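Homoserine dehydrogenase (Staphylococcus aureus M1064, PDB 4PG7) catalyses the NAD(P)-dependent interconversion of aspartate semialdehyde and homoserine, a step of the aspartate pathway of amino-acid biosynthesis. Local coordinates at residues V407-Y410 with S414-A417; N183-K188 with T194-A199. All coordinates share one frame; numbering follows the deposited sequence.

Interaction 1. Residues V407-Y410 with S414-A417; sequences VANY and SYAA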
# COMPACT_ATOMS: atom_id res chain seq x y z
N VAL A 407 -13.30 -17.72 -27.26
CA VAL A 407 -14.49 -18.41 -26.85
C VAL A 407 -14.12 -19.70 -26.14
O VAL A 407 -13.04 -20.24 -26.34
CB VAL A 407 -15.42 -18.68 -28.06
CG1 VAL A 407 -15.84 -17.37 -28.71
CG2 VAL A 407 -14.75 -19.57 -29.10
N ALA A 408 -15.01 -20.17 -25.28
CA ALA A 408 -14.80 -21.40 -24.54
C ALA A 408 -16.12 -22.11 -24.32
O ALA A 408 -17.18 -21.47 -24.27
CB ALA A 408 -14.20 -21.09 -23.18
N ASN A 409 -16.04 -23.44 -24.18
CA ASN A 409 -17.15 -24.24 -23.74
C ASN A 409 -17.47 -23.88 -22.30
O ASN A 409 -16.59 -23.73 -21.50
CB ASN A 409 -16.81 -25.73 -23.81
CG ASN A 409 -16.70 -26.23 -25.23
OD1 ASN A 409 -15.66 -26.71 -25.65
ND2 ASN A 409 -17.77 -26.11 -25.97
N TYR A 410 -18.74 -23.74 -21.99
CA TYR A 410 -19.14 -23.38 -20.65
C TYR A 410 -19.89 -24.54 -20.03
O TYR A 410 -19.58 -24.94 -18.93
CB TYR A 410 -20.03 -22.14 -20.72
CG TYR A 410 -20.50 -21.57 -19.42
CD1 TYR A 410 -19.77 -20.57 -18.77
CD2 TYR A 410 -21.71 -21.97 -18.85
CE1 TYR A 410 -20.21 -20.01 -17.60
CE2 TYR A 410 -22.16 -21.41 -17.67
CZ TYR A 410 -21.40 -20.43 -17.05
OH TYR A 410 -21.83 -19.84 -15.88
N SER A 414 -23.82 -24.26 -24.06
CA SER A 414 -23.45 -22.96 -23.50
C SER A 414 -22.01 -22.67 -23.81
O SER A 414 -21.16 -23.54 -23.69
CB SER A 414 -23.67 -22.92 -22.00
OG SER A 414 -25.04 -22.99 -21.69
N TYR A 415 -21.75 -21.44 -24.22
CA TYR A 415 -20.41 -20.96 -24.53
C TYR A 415 -20.20 -19.66 -23.81
O TYR A 415 -21.17 -18.94 -23.47
CB TYR A 415 -20.24 -20.71 -26.04
CG TYR A 415 -20.52 -21.91 -26.90
CD1 TYR A 415 -19.71 -23.04 -26.82
CD2 TYR A 415 -21.59 -21.93 -27.77
CE1 TYR A 415 -19.98 -24.16 -27.59
CE2 TYR A 415 -21.85 -23.04 -28.56
CZ TYR A 415 -21.05 -24.16 -28.46
OH TYR A 415 -21.33 -25.26 -29.23
N ALA A 416 -18.94 -19.34 -23.59
CA ALA A 416 -18.55 -18.06 -23.02
C ALA A 416 -17.60 -17.42 -24.00
O ALA A 416 -16.86 -18.11 -24.69
CB ALA A 416 -17.88 -18.26 -21.67
N ALA A 417 -17.61 -16.09 -24.03
CA ALA A 417 -16.69 -15.33 -24.86
C ALA A 417 -16.06 -14.25 -23.99
O ALA A 417 -16.75 -13.62 -23.23
CB ALA A 417 -17.42 -14.67 -26.02
O HOH W 1 -20.19 -26.09 -24.71
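The beta hairpin of the C-terminal domain, an ACT-type domain by its sheet-and-helix build, brings Val407-Tyr410 against Ser414-Ala417 close to its turn. Ala408 and Ala416 form the hydrogen-bonded antiparallel pair: Ala408 N gives to Ala416 O at 2.8 Å, and Ala416 N returns a straighter bond to Ala408 O, with 168° at the hydrogen. Nearer the turn, Tyr410 N reaches Ser414 O over 3.0 Å, but from above the carbonyl plane and not along a lone pair. That same oxygen takes a second bond from a water, which in turn accepts from Asn409 ND2.

On the face carrying Val407 and Ala417, Val407 CG1 rests on Ala417 CB at 4.1 Å, beneath helix 388-398. The side chains of Asn409 and Tyr415 run alongside each other with amide and ring planes 44° apart; Asn409 ND2 comes in at the ring edge, 3.4 Å from Tyr415 CE1. The far end of that ring is tied down by a bond from its OH to Gly386 O, and Phe391 meets the ring itself.

Tyr410 takes the other face. With CG anti to the backbone N (chi1 -177°), its CB and near ring atoms brush the partner strand, Tyr410 CD2 lying 3.8 Å from Ser414 CB and Tyr410 CD1 4.2 Å from Ala416 CB, while the rest of the ring leads away and its hydroxyl bonds to Asp255 OD1 on helix 253-262. Ser414 OG is hydrogen-bonded to Asn382 ND2 on strand 375-382.

The chemistry thus divides by layer: backbone bonds hold the two strands together, Val258 of helix 253-262 lies on the methyls of Ala408 and Ala416, and the tyrosine hydroxyls anchor the hairpin to its surroundings.

Interaction 2. Residues N183-K188 with T194-A199; sequences NFILSK and TTFEEA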
# COMPACT_ATOMS: atom_id res chain seq x y z
N ASN A 183 -14.60 -12.14 -0.81
CA ASN A 183 -13.36 -12.61 -1.36
C ASN A 183 -13.00 -13.97 -0.81
O ASN A 183 -12.53 -14.84 -1.56
CB ASN A 183 -12.22 -11.64 -1.10
CG ASN A 183 -11.10 -11.82 -2.08
OD1 ASN A 183 -11.34 -11.88 -3.30
ND2 ASN A 183 -9.87 -11.92 -1.59
N PHE A 184 -13.21 -14.17 0.48
CA PHE A 184 -12.98 -15.49 1.10
C PHE A 184 -13.79 -16.57 0.40
O PHE A 184 -13.28 -17.64 0.07
CB PHE A 184 -13.33 -15.47 2.59
CG PHE A 184 -13.08 -16.79 3.29
CD1 PHE A 184 -11.87 -17.06 3.89
CD2 PHE A 184 -14.05 -17.77 3.30
CE1 PHE A 184 -11.62 -18.31 4.51
CE2 PHE A 184 -13.83 -19.01 3.91
CZ PHE A 184 -12.60 -19.28 4.50
N ILE A 185 -15.06 -16.28 0.15
CA ILE A 185 -15.95 -17.25 -0.49
C ILE A 185 -15.46 -17.58 -1.88
O ILE A 185 -15.40 -18.77 -2.27
CB ILE A 185 -17.40 -16.72 -0.50
CG1 ILE A 185 -17.95 -16.74 0.92
CG2 ILE A 185 -18.28 -17.54 -1.42
CD1 ILE A 185 -19.19 -15.91 1.15
N LEU A 186 -15.11 -16.55 -2.67
CA LEU A 186 -14.62 -16.81 -4.03
C LEU A 186 -13.31 -17.62 -4.04
O LEU A 186 -13.12 -18.48 -4.89
CB LEU A 186 -14.48 -15.51 -4.82
CG LEU A 186 -15.79 -14.79 -5.17
CD1 LEU A 186 -15.50 -13.46 -5.82
CD2 LEU A 186 -16.64 -15.64 -6.08
N SER A 187 -12.42 -17.33 -3.10
CA SER A 187 -11.17 -18.10 -2.95
C SER A 187 -11.45 -19.57 -2.63
O SER A 187 -10.84 -20.46 -3.18
CB SER A 187 -10.28 -17.49 -1.87
OG SER A 187 -9.82 -16.21 -2.28
N LYS A 188 -12.40 -19.79 -1.73
CA LYS A 188 -12.78 -21.15 -1.35
C LYS A 188 -13.36 -21.93 -2.54
O LYS A 188 -12.96 -23.06 -2.79
CB LYS A 188 -13.81 -21.08 -0.22
CG LYS A 188 -14.23 -22.43 0.33
CD LYS A 188 -13.15 -23.09 1.18
CE LYS A 188 -12.94 -22.38 2.51
NZ LYS A 188 -12.11 -23.21 3.42
N THR A 194 -15.73 -25.87 -4.70
CA THR A 194 -17.03 -26.01 -4.07
C THR A 194 -18.01 -25.09 -4.74
O THR A 194 -17.62 -24.12 -5.38
CB THR A 194 -16.95 -25.68 -2.56
OG1 THR A 194 -16.67 -24.29 -2.38
CG2 THR A 194 -15.85 -26.45 -1.90
N THR A 195 -19.29 -25.33 -4.51
CA THR A 195 -20.34 -24.42 -4.96
C THR A 195 -20.36 -23.20 -4.08
O THR A 195 -19.81 -23.22 -2.96
CB THR A 195 -21.74 -25.04 -4.82
OG1 THR A 195 -21.98 -25.35 -3.44
CG2 THR A 195 -21.85 -26.30 -5.67
N PHE A 196 -21.02 -22.15 -4.55
CA PHE A 196 -21.21 -20.93 -3.76
C PHE A 196 -21.86 -21.26 -2.40
O PHE A 196 -21.42 -20.77 -1.36
CB PHE A 196 -22.06 -19.90 -4.51
CG PHE A 196 -22.53 -18.79 -3.63
CD1 PHE A 196 -21.66 -17.77 -3.23
CD2 PHE A 196 -23.83 -18.79 -3.12
CE1 PHE A 196 -22.08 -16.78 -2.37
CE2 PHE A 196 -24.25 -17.79 -2.26
CZ PHE A 196 -23.37 -16.79 -1.89
N GLU A 197 -22.91 -22.07 -2.43
CA GLU A 197 -23.65 -22.44 -1.23
C GLU A 197 -22.75 -23.13 -0.18
O GLU A 197 -22.82 -22.82 1.00
CB GLU A 197 -24.84 -23.35 -1.60
CG GLU A 197 -26.00 -22.66 -2.35
CD GLU A 197 -25.70 -22.19 -3.81
OE1 GLU A 197 -24.78 -22.70 -4.52
OE2 GLU A 197 -26.43 -21.27 -4.26
N GLU A 198 -21.93 -24.07 -0.64
CA GLU A 198 -21.00 -24.77 0.22
C GLU A 198 -19.95 -23.82 0.78
O GLU A 198 -19.61 -23.89 1.96
CB GLU A 198 -20.30 -25.90 -0.54
CG GLU A 198 -21.19 -27.09 -0.86
CD GLU A 198 -20.59 -28.05 -1.89
OE1 GLU A 198 -19.56 -27.72 -2.54
OE2 GLU A 198 -21.16 -29.14 -2.09
N ALA A 199 -19.46 -22.92 -0.06
CA ALA A 199 -18.41 -21.98 0.35
C ALA A 199 -18.94 -20.98 1.36
O ALA A 199 -18.25 -20.64 2.31
CB ALA A 199 -17.82 -21.26 -0.86
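Two consecutive helices, 180-192 and 196-205, are joined by a short connection, and the second starts with a capping box; across them Ile185 and Lys188 pack against Thr194, Phe196 and Ala199. The methyl of Ala199 sits at the middle: Ala199 CB lies 3.7 Å from Ile185 O and is 3.8 Å from Ile185 CG2. At this small side chain the backbones come near, Ile185 CA and Ala199 CA being 5.4 Å apart.

Ile185 CG2 serves two partners, since it also meets CD1 of the Phe196 ring at 3.8 Å; the two side chains cross at a slant. Ile248 and Val217 touch both of them, continuing the apolar layer beyond the two helices. On the other flank, Lys188 lays its aliphatic part over the alanine, Lys188 CG being 4.0 Å from Ala199 CB, and then bends at chi2 and chi3 (73° and 71°) to carry NZ off to a salt bridge with Glu192. Thr194 OG1 lies 3.9 Å from Lys188 O, too long for a hydrogen bond, and makes a weak one to Thr195 O.

The capping box closes the N-terminus of helix 196-205. Glu198 N gives to the N-cap side chain, Thr195 OG1, over 3.1 Å, and Thr195 N answers to Glu198 OE1, meeting that oxygen from 46° above the carboxylate plane.

How the interactions relate
Interaction 2 comes first along the chain, in the homoserine dehydrogenase family region, and interaction 1 follows in the C-terminal domain; both lie on the same side of the chain's centre. Their centres are 22 Å apart and their nearest atoms about 11 Å, so they do not touch. Neither contact supplies a residue of the lysine pocket, which draws on Arg246, Gly250 and Thr252 as well as Asp438 and Lys439. The side chain of Tyr410 is about 6 Å from the bound lysine and that of Phe196 about 9 Å. Interaction 1 is linked to the site more directly, because Tyr410 touches the pocket residue Thr252.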